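Local structure of vinylacetyl-CoA Delta-isomerase (Nitrosopumilus maritimus SCM1, 6VJR) at residues Arg284-Cys287 and Tyr288-Ser292; Ile326-Met329 and Thr330-Glu334; Ala339-Ala342 and Ser343-Gly347; Val364-His367 and Asn368-Phe372; Ser450-Ala453 and Gln454-Gln457. The protein probably acts on 4-hydroxybutyryl-CoA as a dehydratase and isomerises vinylacetyl-CoA, using FAD, a [4Fe-4S] cluster and an iron(III) ion. One frame throughout, in Å; residues are numbered along the deposited sequence. Where two conformers were deposited one is given.

Contact 1. Residues Arg284-Cys287 and Tyr288-Ser292. With FE (Fe (III) ion), chain I; SF4 (iron/sulfur cluster), chain E.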
# COMPACT_ATOMS: atom_id res chain seq x y z
N ARG A 284 -18.01 24.02 6.44
CA ARG A 284 -17.65 24.08 7.84
C ARG A 284 -18.09 22.89 8.66
O ARG A 284 -17.34 22.43 9.51
CB ARG A 284 -18.11 25.42 8.40
CG ARG A 284 -17.46 26.60 7.73
CD ARG A 284 -17.77 27.89 8.41
NE ARG A 284 -17.16 28.96 7.64
CZ ARG A 284 -17.36 30.23 7.84
NH1 ARG A 284 -18.10 30.61 8.85
NH2 ARG A 284 -16.80 31.12 7.05
N PHE A 285 -19.28 22.35 8.38
CA PHE A 285 -19.72 21.14 9.04
C PHE A 285 -18.75 20.00 8.77
O PHE A 285 -18.28 19.31 9.70
CB PHE A 285 -21.13 20.74 8.62
CG PHE A 285 -21.48 19.35 9.09
CD1 PHE A 285 -21.71 19.11 10.43
CD2 PHE A 285 -21.35 18.27 8.23
CE1 PHE A 285 -22.02 17.85 10.87
CE2 PHE A 285 -21.61 16.99 8.67
CZ PHE A 285 -21.92 16.76 9.99
N THR A 286 -18.44 19.82 7.49
CA THR A 286 -17.51 18.77 7.11
C THR A 286 -16.10 19.01 7.66
O THR A 286 -15.39 18.05 7.96
CB THR A 286 -17.50 18.44 5.62
OG1 THR A 286 -17.10 19.58 4.85
CG2 THR A 286 -18.85 17.90 5.17
N CYS A 287 -15.67 20.26 7.74
CA CYS A 287 -14.38 20.58 8.33
C CYS A 287 -14.32 20.01 9.75
O CYS A 287 -13.35 19.33 10.10
CB CYS A 287 -14.22 22.09 8.35
SG CYS A 287 -12.64 22.67 9.02
N TYR A 288 -15.30 20.33 10.60
CA TYR A 288 -15.30 19.77 11.94
C TYR A 288 -15.39 18.25 11.89
O TYR A 288 -14.65 17.52 12.60
CB TYR A 288 -16.47 20.29 12.76
CG TYR A 288 -16.39 21.75 13.21
CD1 TYR A 288 -15.45 22.19 14.12
CD2 TYR A 288 -17.22 22.71 12.64
CE1 TYR A 288 -15.40 23.51 14.51
CE2 TYR A 288 -17.19 24.03 13.04
CZ TYR A 288 -16.22 24.45 13.91
OH TYR A 288 -16.18 25.77 14.32
N HIS A 289 -16.38 17.76 11.16
CA HIS A 289 -16.74 16.36 11.28
C HIS A 289 -15.64 15.44 10.74
O HIS A 289 -15.43 14.36 11.31
CB HIS A 289 -18.10 16.06 10.68
CG HIS A 289 -18.67 14.80 11.24
ND1 HIS A 289 -18.97 14.61 12.57
CD2 HIS A 289 -18.92 13.62 10.63
CE1 HIS A 289 -19.38 13.33 12.72
NE2 HIS A 289 -19.37 12.72 11.54
N ARG A 290 -14.90 15.88 9.72
CA ARG A 290 -13.83 15.08 9.13
C ARG A 290 -12.70 14.82 10.13
O ARG A 290 -11.98 13.86 10.00
CB ARG A 290 -13.36 15.72 7.82
CG ARG A 290 -14.34 15.39 6.71
CD ARG A 290 -14.04 16.00 5.38
NE ARG A 290 -15.10 15.69 4.43
CZ ARG A 290 -15.37 16.41 3.36
NH1 ARG A 290 -14.51 17.30 2.92
NH2 ARG A 290 -16.51 16.25 2.75
N ARG A 291 -12.58 15.62 11.20
CA ARG A 291 -11.62 15.26 12.24
C ARG A 291 -12.26 14.83 13.57
O ARG A 291 -11.53 14.46 14.50
CB ARG A 291 -10.50 16.26 12.44
CG ARG A 291 -10.85 17.70 12.70
CD ARG A 291 -11.13 18.05 14.18
NE ARG A 291 -12.53 17.86 14.56
CZ ARG A 291 -13.10 18.41 15.66
NH1 ARG A 291 -12.38 19.06 16.59
NH2 ARG A 291 -14.40 18.27 15.83
N SER A 292 -13.59 14.73 13.62
CA SER A 292 -14.27 13.99 14.67
C SER A 292 -13.99 12.50 14.58
O SER A 292 -14.20 11.77 15.57
CB SER A 292 -15.75 14.34 14.70
OG SER A 292 -15.88 15.66 15.24
FE FE I . -19.61 10.57 10.83
FE1 SF4 E . -19.29 9.99 13.79
FE2 SF4 E . -17.68 8.41 15.35
FE3 SF4 E . -20.26 8.26 15.62
FE4 SF4 E . -18.95 10.37 16.62
S1 SF4 E . -18.85 8.26 17.37
S2 SF4 E . -20.93 10.43 15.35
S3 SF4 E . -17.36 10.67 14.94
S4 SF4 E . -19.13 7.78 13.70
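His289 and Phe285 stand side by side, one turn apart, on helix 278-292, which belongs to the C-terminal domain of this family, related to the acyl-CoA dehydrogenases, and here carries a ligand of the iron. The imidazole of His289 spends both nitrogens: NE2 binds the iron(III) ion at 2.3 Å, next to Tyr293 and Glu443 on the same metal, and ND1 is hydrogen-bonded to Asp105; the two bonds together fix the rotation of the ring. Its CE1 comes within 3.5 Å of FE1 of the iron-sulfur cluster. Chi1 of -159° swings the imidazole along the same side as Phe285, whose ring takes His289 CB over one face, with Phe285 CZ 3.9 Å from that carbon. The two rings are nearly parallel, at 11°, but barely overlap. The extended Arg290 lays a face of its guanidinium over Thr286, CZ standing 3.7 Å from Thr286 CB. Its NH1 is satisfied by Gln363 OE1 and its NH2 by the carbonyl of Ala448, while Thr286 OG1 turns back to the carbonyl of Val282. Along the backbone, Arg290 N to Thr286 O (2.8 Å) and His289 N to Phe285 O (2.9 Å) keep regular helical spacing. Tyr288 sends its hydroxyl to the carbonyl of Tyr355, and Arg284 NH1 makes a salt bridge to Glu116 and a hydrogen bond to Ser112. Arg291, bent at chi2 and chi3, folds back over its own turn; its NH1 is hydrogen-bonded to Gln83, and its NE meets Tyr288 O at 2.9 Å on a lone pair, an oxygen that also accepts Arg291 N.

Contact 2. Residues Ile326-Met329 and Thr330-Glu334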
# COMPACT_ATOMS: atom_id res chain seq x y z
N ILE A 326 0.62 -6.03 15.40
CA ILE A 326 0.01 -5.16 16.39
C ILE A 326 0.68 -3.78 16.37
O ILE A 326 0.03 -2.75 16.58
CB ILE A 326 0.04 -5.86 17.76
CG1 ILE A 326 -0.83 -7.09 17.75
CG2 ILE A 326 -0.38 -4.92 18.89
CD1 ILE A 326 -0.68 -7.96 18.97
N ILE A 327 1.99 -3.75 16.18
CA ILE A 327 2.67 -2.47 15.96
C ILE A 327 2.10 -1.74 14.75
O ILE A 327 1.84 -0.53 14.78
CB ILE A 327 4.19 -2.64 15.90
CG1 ILE A 327 4.79 -3.14 17.22
CG2 ILE A 327 4.85 -1.36 15.42
CD1 ILE A 327 6.20 -3.70 17.10
N GLU A 328 1.88 -2.45 13.65
CA GLU A 328 1.35 -1.79 12.47
C GLU A 328 -0.02 -1.18 12.76
O GLU A 328 -0.35 -0.09 12.32
CB GLU A 328 1.25 -2.74 11.29
CG GLU A 328 0.99 -2.03 9.96
CD GLU A 328 2.08 -1.06 9.48
OE1 GLU A 328 3.26 -1.23 9.89
OE2 GLU A 328 1.78 -0.10 8.72
N MET A 329 -0.89 -1.97 13.39
CA MET A 329 -2.24 -1.52 13.69
C MET A 329 -2.09 -0.22 14.50
O MET A 329 -2.82 0.74 14.28
CB MET A 329 -2.98 -2.61 14.47
CG MET A 329 -3.27 -3.90 13.68
SD MET A 329 -3.76 -5.30 14.71
CE MET A 329 -5.50 -4.96 15.01
N THR A 330 -1.20 -0.26 15.48
CA THR A 330 -1.04 0.88 16.38
C THR A 330 -0.56 2.13 15.61
O THR A 330 -1.11 3.24 15.78
CB THR A 330 -0.03 0.54 17.49
OG1 THR A 330 -0.54 -0.52 18.30
CG2 THR A 330 0.24 1.72 18.37
N HIS A 331 0.41 1.93 14.72
CA HIS A 331 0.97 3.00 13.91
C HIS A 331 -0.10 3.65 13.01
O HIS A 331 -0.26 4.87 12.97
CB HIS A 331 2.09 2.44 13.01
CG HIS A 331 2.54 3.45 12.02
ND1 HIS A 331 3.22 4.60 12.32
CD2 HIS A 331 2.36 3.47 10.72
CE1 HIS A 331 3.35 5.33 11.22
NE2 HIS A 331 2.87 4.62 10.21
N LEU A 332 -0.88 2.83 12.32
CA LEU A 332 -1.94 3.37 11.45
C LEU A 332 -3.00 4.13 12.27
O LEU A 332 -3.49 5.20 11.90
CB LEU A 332 -2.56 2.21 10.68
CG LEU A 332 -1.65 1.47 9.70
CD1 LEU A 332 -2.40 0.34 9.03
CD2 LEU A 332 -1.12 2.43 8.63
N ASN A 333 -3.36 3.55 13.40
CA ASN A 333 -4.35 4.14 14.29
C ASN A 333 -3.87 5.50 14.81
O ASN A 333 -4.60 6.49 14.78
CB ASN A 333 -4.66 3.17 15.44
CG ASN A 333 -5.94 3.50 16.16
OD1 ASN A 333 -6.99 3.72 15.54
ND2 ASN A 333 -5.89 3.48 17.49
N GLU A 334 -2.60 5.58 15.21
CA GLU A 334 -2.08 6.84 15.73
C GLU A 334 -1.88 7.89 14.64
O GLU A 334 -1.92 9.08 14.90
CB GLU A 334 -0.79 6.65 16.51
CG GLU A 334 -0.97 5.76 17.73
CD GLU A 334 -1.95 6.20 18.80
OE1 GLU A 334 -2.32 7.41 18.87
OE2 GLU A 334 -2.27 5.31 19.62
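Thr330 grips the carbonyl of Ile326 twice: its backbone N at 3.0 Å and its OG1 at 2.9 Å both donate to Ile326 O, arriving from opposite faces of the carbonyl plane. The hydroxyl reaches that oxygen because it lies beside the backbone N (chi1 -64°), which points it back along the helix. A valine here would probably leave Ile326 O with the amide alone. The following amides keep the same spacing, His331 N to Ile327 O at 2.8 Å and Leu332 N to Glu328 O at 3.0 Å. Further out, Glu328, bent at chi2, crosses the Leu332 side chain obliquely, OE2 lying 3.8 Å from Leu332 CD2. The same oxygen sits near the plane of the His331 ring, at its edge, 4.1 Å from His331 CD2. The charge of Glu328 is met by Arg371 and Arg455 of the second subunit, and His331 NE2 is hydrogen-bonded to Asn368 of that subunit. Ile326 and Met329 pack on helices 295-314 and 372-384 of their own chain. A long helix packed on one side against helices of its own chain and on another against a neighbouring subunit is consistent with the helical C-terminal domain of acyl-CoA dehydrogenase relatives.

Contact 3. Residues Ala339-Ala342 and Ser343-Gly347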
# COMPACT_ATOMS: atom_id res chain seq x y z
N ALA A 339 -3.43 13.31 12.87
CA ALA A 339 -4.02 14.22 11.90
C ALA A 339 -5.16 15.02 12.52
O ALA A 339 -5.28 16.22 12.30
CB ALA A 339 -4.37 13.49 10.62
N GLY A 340 -6.06 14.34 13.24
CA GLY A 340 -7.21 14.96 13.81
C GLY A 340 -6.80 15.99 14.86
O GLY A 340 -7.28 17.13 14.81
N ILE A 341 -5.91 15.61 15.79
CA ILE A 341 -5.55 16.54 16.85
C ILE A 341 -4.69 17.71 16.32
O ILE A 341 -4.84 18.84 16.78
CB ILE A 341 -4.92 15.90 18.10
CG1 ILE A 341 -3.56 15.28 17.89
CG2 ILE A 341 -5.91 14.98 18.81
CD1 ILE A 341 -2.82 15.16 19.22
N ALA A 342 -3.94 17.48 15.24
CA ALA A 342 -3.21 18.56 14.59
C ALA A 342 -4.21 19.57 14.01
O ALA A 342 -4.03 20.76 14.13
CB ALA A 342 -2.32 18.01 13.48
N SER A 343 -5.26 19.09 13.37
CA SER A 343 -6.31 19.94 12.82
C SER A 343 -6.88 20.82 13.92
O SER A 343 -7.06 22.03 13.75
CB SER A 343 -7.38 19.13 12.13
OG SER A 343 -8.39 19.97 11.58
N SER A 344 -7.22 20.20 15.04
CA SER A 344 -7.83 20.91 16.16
C SER A 344 -6.85 21.91 16.76
O SER A 344 -7.23 23.07 17.03
CB SER A 344 -8.31 19.92 17.14
OG SER A 344 -9.38 19.11 16.70
N HIS A 345 -5.61 21.49 17.00
CA HIS A 345 -4.58 22.37 17.55
C HIS A 345 -4.34 23.60 16.69
O HIS A 345 -4.01 24.64 17.25
CB HIS A 345 -3.24 21.63 17.74
CG HIS A 345 -3.09 20.92 19.05
ND1 HIS A 345 -3.00 21.60 20.24
CD2 HIS A 345 -3.01 19.63 19.35
CE1 HIS A 345 -2.81 20.72 21.23
NE2 HIS A 345 -2.80 19.52 20.70
N GLN A 346 -4.51 23.46 15.36
CA GLN A 346 -4.28 24.52 14.37
C GLN A 346 -5.54 25.35 14.12
O GLN A 346 -5.57 26.14 13.16
CB GLN A 346 -3.70 23.88 13.11
CG GLN A 346 -2.27 23.42 13.33
CD GLN A 346 -1.28 24.54 13.59
OE1 GLN A 346 -0.61 24.61 14.62
NE2 GLN A 346 -1.14 25.41 12.59
N GLY A 347 -6.56 25.24 14.98
CA GLY A 347 -7.82 25.95 14.80
C GLY A 347 -7.71 27.48 14.93
O GLY A 347 -6.78 28.00 15.53
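The imidazole of His345 reaches back to the carbonyl of Ile341, one turn earlier, with CD2 3.3 Å from Ile341 O and the ring set obliquely to it. Chi1 of -87° brings the ring to that oxygen, and the amide of His345 donates to Ile341 O at 2.8 Å. The far end of the ring faces the second subunit: it stacks on His345 of that chain, and its NE2 is hydrogen-bonded to Gln346 there. Ser343 and Ser344 turn their hydroxyls to their own chain instead. Ser343 CB lies 3.3 Å from Gly340 O, while its hydroxyl, anti to the amide nitrogen at chi1 -180°, reaches out to the carbonyl of Asp358 and to Asn357. Ser344 N donates to Gly340 O at 3.1 Å, and Ser344 OG meets Asn84 and Arg291. Here helix 320-345 ends. Gln346 is the first residue to leave helical backbone angles; its amide still donates to Ala342 O at 3.0 Å, though with a bent N-H angle of 140°, and Gly347 N follows with a bond to Ser344 O at 3.1 Å. Small residues, Ala339, Gly340 and Ala342, line the last turns and let helix 359-369 and Ala338 of the second subunit pack close. The reciprocal His345-Gln346 bonds and the stacked His345 rings thus tie the helix end to its copy in the second subunit, while the serine hydroxyls hold it to its own chain.

Contact 4. Residues Val364-His367 and Asn368-Phe372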
# COMPACT_ATOMS: atom_id res chain seq x y z
N VAL A 364 -7.10 15.39 5.62
CA VAL A 364 -6.09 14.36 5.77
C VAL A 364 -6.49 13.31 6.82
O VAL A 364 -6.31 12.12 6.63
CB VAL A 364 -4.76 15.06 6.12
CG1 VAL A 364 -3.72 14.02 6.51
CG2 VAL A 364 -4.27 15.96 4.98
N CYS A 365 -7.04 13.76 7.95
CA CYS A 365 -7.55 12.85 8.96
C CYS A 365 -8.58 11.90 8.34
O CYS A 365 -8.45 10.68 8.36
CB CYS A 365 -8.14 13.62 10.12
SG CYS A 365 -8.83 12.56 11.42
N LYS A 366 -9.61 12.46 7.76
CA LYS A 366 -10.70 11.66 7.21
C LYS A 366 -10.20 10.78 6.06
O LYS A 366 -10.63 9.64 5.93
CB LYS A 366 -11.82 12.60 6.77
CG LYS A 366 -12.71 11.99 5.72
CD LYS A 366 -13.65 10.92 6.25
CE LYS A 366 -14.51 10.53 5.13
NZ LYS A 366 -15.40 9.42 5.38
N HIS A 367 -9.35 11.32 5.19
CA HIS A 367 -8.90 10.50 4.05
C HIS A 367 -8.17 9.26 4.53
O HIS A 367 -8.35 8.17 3.96
CB HIS A 367 -8.15 11.32 3.01
CG HIS A 367 -8.32 10.79 1.63
ND1 HIS A 367 -9.57 10.74 1.05
CD2 HIS A 367 -7.46 10.27 0.74
CE1 HIS A 367 -9.42 10.25 -0.20
NE2 HIS A 367 -8.16 9.96 -0.40
N ASN A 368 -7.33 9.41 5.57
CA ASN A 368 -6.70 8.25 6.19
C ASN A 368 -7.73 7.30 6.80
O ASN A 368 -7.54 6.08 6.78
CB ASN A 368 -5.56 8.65 7.11
CG ASN A 368 -4.37 9.16 6.34
OD1 ASN A 368 -3.95 8.55 5.34
ND2 ASN A 368 -3.79 10.26 6.78
N VAL A 369 -8.73 7.87 7.48
CA VAL A 369 -9.83 7.08 8.04
C VAL A 369 -10.50 6.20 6.98
O VAL A 369 -10.97 5.10 7.30
CB VAL A 369 -10.83 8.01 8.77
CG1 VAL A 369 -12.17 7.38 9.09
CG2 VAL A 369 -10.18 8.55 10.03
N THR A 370 -10.57 6.65 5.72
CA THR A 370 -11.22 5.88 4.65
C THR A 370 -10.42 4.63 4.28
O THR A 370 -10.97 3.74 3.60
CB THR A 370 -11.55 6.69 3.38
OG1 THR A 370 -10.34 6.93 2.65
CG2 THR A 370 -12.33 7.97 3.69
N ARG A 371 -9.15 4.59 4.71
CA ARG A 371 -8.21 3.53 4.34
C ARG A 371 -7.88 2.61 5.53
O ARG A 371 -7.99 1.39 5.44
CB ARG A 371 -6.93 4.19 3.80
CG ARG A 371 -7.14 4.92 2.49
CD ARG A 371 -5.92 5.72 2.07
NE ARG A 371 -6.08 6.25 0.71
CZ ARG A 371 -5.20 7.01 0.07
NH1 ARG A 371 -4.09 7.37 0.64
NH2 ARG A 371 -5.43 7.39 -1.17
N PHE A 372 -7.40 3.20 6.61
CA PHE A 372 -6.67 2.43 7.61
C PHE A 372 -7.57 1.46 8.41
O PHE A 372 -7.10 0.37 8.76
CB PHE A 372 -5.84 3.28 8.55
CG PHE A 372 -4.74 4.06 7.86
CD1 PHE A 372 -4.30 3.75 6.56
CD2 PHE A 372 -4.11 5.12 8.53
CE1 PHE A 372 -3.30 4.50 5.96
CE2 PHE A 372 -3.10 5.83 7.92
CZ PHE A 372 -2.70 5.52 6.63
O HOH W 1 -8.40 7.54 -1.71
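Asn368 N and Val369 N donate to Val364 O (3.1 Å) and Cys365 O (3.0 Å) in regular helical spacing, whereas Thr370 N, reaching Lys366 O at 3.0 Å with a bent N-H angle of 136°, also makes a weak bond to His367 O. The threonine hydroxyl adds a stronger bond to that second oxygen: OG1, placed between the backbone N and the carbonyl carbon by chi1 of 75°, donates to His367 O at 2.7 Å and stands over one face of the His367 imidazole. Arg371, extended from CG to NE, brings a face of its guanidinium to the same side chain, so that His367 CD2 lies over the centre of the guanidinium, 4.0 Å from Arg371 CZ, with the two planes 56° apart. A water lies 3.0 Å from Arg371 NH2, from which it accepts. This turn belongs to the C-terminal part of helix 359-369 of the acyl-CoA dehydrogenase-like C-terminal domain, on the side towards the iron ligand Tyr293. In the conformer given, Lys366 makes a cation-pi contact with Tyr293, its ammonium reaches the carbonyls of Ser444 and Gly447, and its CE lies 3.7 Å from Thr370 CG2, the two side chains crossing at about a right angle. His367 is held at both nitrogens by helix 451-461, ND1 by Gln454 and NE2 by Arg455. Asn368 runs beside Val364, pointing the same way, with ND2 3.8 Å from Val364 CG1; its amide oxygen OD1 faces the second subunit, and ND2 bonds to Thr335 there.

Contact 5. Residues Ser450-Ala453 and Gln454-Gln457. With FAD (flavin-adenine dinucleotide), chain F.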
# COMPACT_ATOMS: atom_id res chain seq x y z
N SER A 450 -17.82 10.89 0.99
CA SER A 450 -17.05 9.81 0.42
C SER A 450 -15.61 10.27 0.14
O SER A 450 -15.34 11.48 0.07
CB SER A 450 -17.70 9.33 -0.82
OG SER A 450 -19.07 8.99 -0.64
N PRO A 451 -14.65 9.36 -0.15
CA PRO A 451 -13.26 9.75 -0.34
C PRO A 451 -13.07 10.88 -1.36
O PRO A 451 -12.25 11.79 -1.16
CB PRO A 451 -12.58 8.45 -0.81
CG PRO A 451 -13.38 7.38 -0.08
CD PRO A 451 -14.78 7.91 0.01
N GLN A 452 -13.81 10.84 -2.46
CA GLN A 452 -13.57 11.81 -3.52
C GLN A 452 -13.83 13.23 -3.03
O GLN A 452 -13.18 14.16 -3.49
CB GLN A 452 -14.38 11.49 -4.77
CG GLN A 452 -14.01 12.35 -5.98
CD GLN A 452 -12.62 12.10 -6.53
OE1 GLN A 452 -11.80 11.26 -6.10
NE2 GLN A 452 -12.30 12.96 -7.47
N ALA A 453 -14.76 13.37 -2.07
CA ALA A 453 -15.08 14.69 -1.55
C ALA A 453 -13.88 15.31 -0.83
O ALA A 453 -13.64 16.50 -0.98
CB ALA A 453 -16.25 14.63 -0.58
N GLN A 454 -13.12 14.49 -0.10
CA GLN A 454 -11.89 14.97 0.52
C GLN A 454 -10.85 15.37 -0.51
O GLN A 454 -10.15 16.37 -0.33
CB GLN A 454 -11.16 14.07 1.52
CG GLN A 454 -11.96 13.78 2.76
CD GLN A 454 -12.71 12.51 2.53
OE1 GLN A 454 -12.17 11.39 2.42
NE2 GLN A 454 -14.00 12.73 2.54
N ARG A 455 -10.71 14.57 -1.58
CA ARG A 455 -9.73 14.87 -2.60
C ARG A 455 -10.01 16.21 -3.27
O ARG A 455 -9.09 16.99 -3.49
CB ARG A 455 -9.63 13.70 -3.57
CG ARG A 455 -9.22 12.40 -2.87
CD ARG A 455 -8.94 11.27 -3.87
NE ARG A 455 -7.60 11.36 -4.45
CZ ARG A 455 -6.46 10.93 -3.91
NH1 ARG A 455 -6.45 10.46 -2.68
NH2 ARG A 455 -5.35 11.01 -4.62
N ILE A 456 -11.29 16.49 -3.54
CA ILE A 456 -11.64 17.77 -4.13
C ILE A 456 -11.31 18.92 -3.16
O ILE A 456 -10.79 19.96 -3.58
CB ILE A 456 -13.11 17.77 -4.56
CG1 ILE A 456 -13.35 16.76 -5.69
CG2 ILE A 456 -13.57 19.17 -4.94
CD1 ILE A 456 -14.81 16.47 -5.94
N GLN A 457 -11.53 18.72 -1.86
CA GLN A 457 -11.25 19.79 -0.91
C GLN A 457 -9.74 19.97 -0.69
O GLN A 457 -9.28 21.10 -0.49
CB GLN A 457 -11.95 19.51 0.42
CG GLN A 457 -11.92 20.64 1.40
CD GLN A 457 -12.73 21.87 1.03
OE1 GLN A 457 -13.39 21.98 -0.04
NE2 GLN A 457 -12.63 22.83 1.96
PA FAD F . -23.09 8.52 -2.97
O1A FAD F . -23.04 9.99 -3.07
O2A FAD F . -24.16 7.82 -3.71
O5B FAD F . -21.62 8.00 -3.25
C5B FAD F . -21.36 6.77 -3.96
C4B FAD F . -20.15 6.96 -4.83
O4B FAD F . -20.49 7.84 -5.93
C3B FAD F . -18.90 7.57 -4.16
O3B FAD F . -17.72 6.98 -4.69
C2B FAD F . -18.99 9.04 -4.56
O2B FAD F . -17.77 9.77 -4.55
C1B FAD F . -19.57 8.92 -5.97
N9A FAD F . -20.32 10.10 -6.39
C8A FAD F . -21.52 10.59 -5.93
N7A FAD F . -21.96 11.66 -6.55
C5A FAD F . -20.96 11.92 -7.47
C6A FAD F . -20.82 12.93 -8.44
N6A FAD F . -21.76 13.86 -8.66
N1A FAD F . -19.68 12.95 -9.17
C2A FAD F . -18.77 11.98 -8.96
N3A FAD F . -18.81 10.96 -8.11
C4A FAD F . -19.94 10.98 -7.38
N1 FAD F . -25.28 11.99 7.04
C2 FAD F . -25.97 12.88 7.83
O2 FAD F . -26.44 13.94 7.38
N3 FAD F . -26.09 12.62 9.18
C4 FAD F . -25.61 11.52 9.84
O4 FAD F . -25.86 11.33 11.02
C4X FAD F . -24.97 10.54 8.98
N5 FAD F . -24.51 9.42 9.53
C5X FAD F . -24.11 8.41 8.68
C6 FAD F . -23.83 7.13 9.18
C7 FAD F . -23.48 6.08 8.34
C7M FAD F . -23.29 4.70 8.91
C8 FAD F . -23.25 6.34 6.98
C8M FAD F . -22.75 5.25 6.07
C9 FAD F . -23.43 7.60 6.47
C9A FAD F . -23.90 8.65 7.31
N10 FAD F . -24.21 9.91 6.81
C10 FAD F . -24.85 10.87 7.59
C1' FAD F . -24.25 10.03 5.34
C2' FAD F . -22.94 10.27 4.61
O2' FAD F . -22.62 11.66 4.74
C3' FAD F . -23.09 9.89 3.13
O3' FAD F . -23.18 8.47 3.10
C4' FAD F . -22.00 10.44 2.20
O4' FAD F . -22.14 11.86 2.04
C5' FAD F . -22.03 9.80 0.82
O5' FAD F . -23.30 9.99 0.23
P FAD F . -24.14 8.79 -0.30
O1P FAD F . -24.35 7.77 0.72
O2P FAD F . -25.31 9.37 -0.97
O3P FAD F . -23.25 8.07 -1.42
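Gln452 crosses Arg455 and Ile456 at about a right angle to each, laying its side chain across the next turn of helix 451-461. Its CG is anti to the amide nitrogen (chi1 -171°) and the chain bends at chi2, which turns the amide forward to Arg455: OE1 rests 3.6 Å from Arg455 CD, and the amide and guanidinium planes lie 26° apart. Ile456 meets the same side chain, CD1 4.2 Å from Gln452 CG, while its N donates to Gln452 O at 3.0 Å. Gln454 is turned the other way. Bent at chi2, it curls back over the start of the helix until OE1 stands 3.4 Å from Pro451 CA and the amide covers the first turn. Both polar atoms of the amide are used: NE2 donates to the carbonyl of Gly449, and OE1 accepts from His367 ND1. A leucine in its place would probably leave His367 ND1 without that acceptor and its ring freer to turn. Arg455 points to the second subunit, where Asp324 and Glu328 meet its charge. Ser450, just before the helix, puts OG 3.4 Å from C5' of FAD and bonds to His446, while Ala453 N is tied to Ser450 O at 2.9 Å; Gln452 CB also approaches the adenosine ribose. The first turn thus borders the FAD pocket, and the helix packs by Pro451, Gln454 and Gln457 against helix 359-369 and by Ala453 and Gln454 against Arg290 of helix 278-292.

How the contacts relate
Contacts 1 to 4 are buried and contact 5 only partly so. Contacts 2 and 3 share helix 320-345 but not its role: contact 2, mid-helix, offers a carboxylate and a histidine to the second subunit, while contact 3, at its end, matches histidine and glutamine across it. Contact 1, its centre about 9 Å from the centre of the chain, carries an iron ligand amid buried helix packing; contact 5 borders FAD. Contact 4 touches all the others: Cys365 meets Ala339 and Gly340 of contact 3, Lys366 meets Arg290 of contact 1, His367 meets Gln454 and Arg455 of contact 5, and Phe372 meets Leu332 of contact 2.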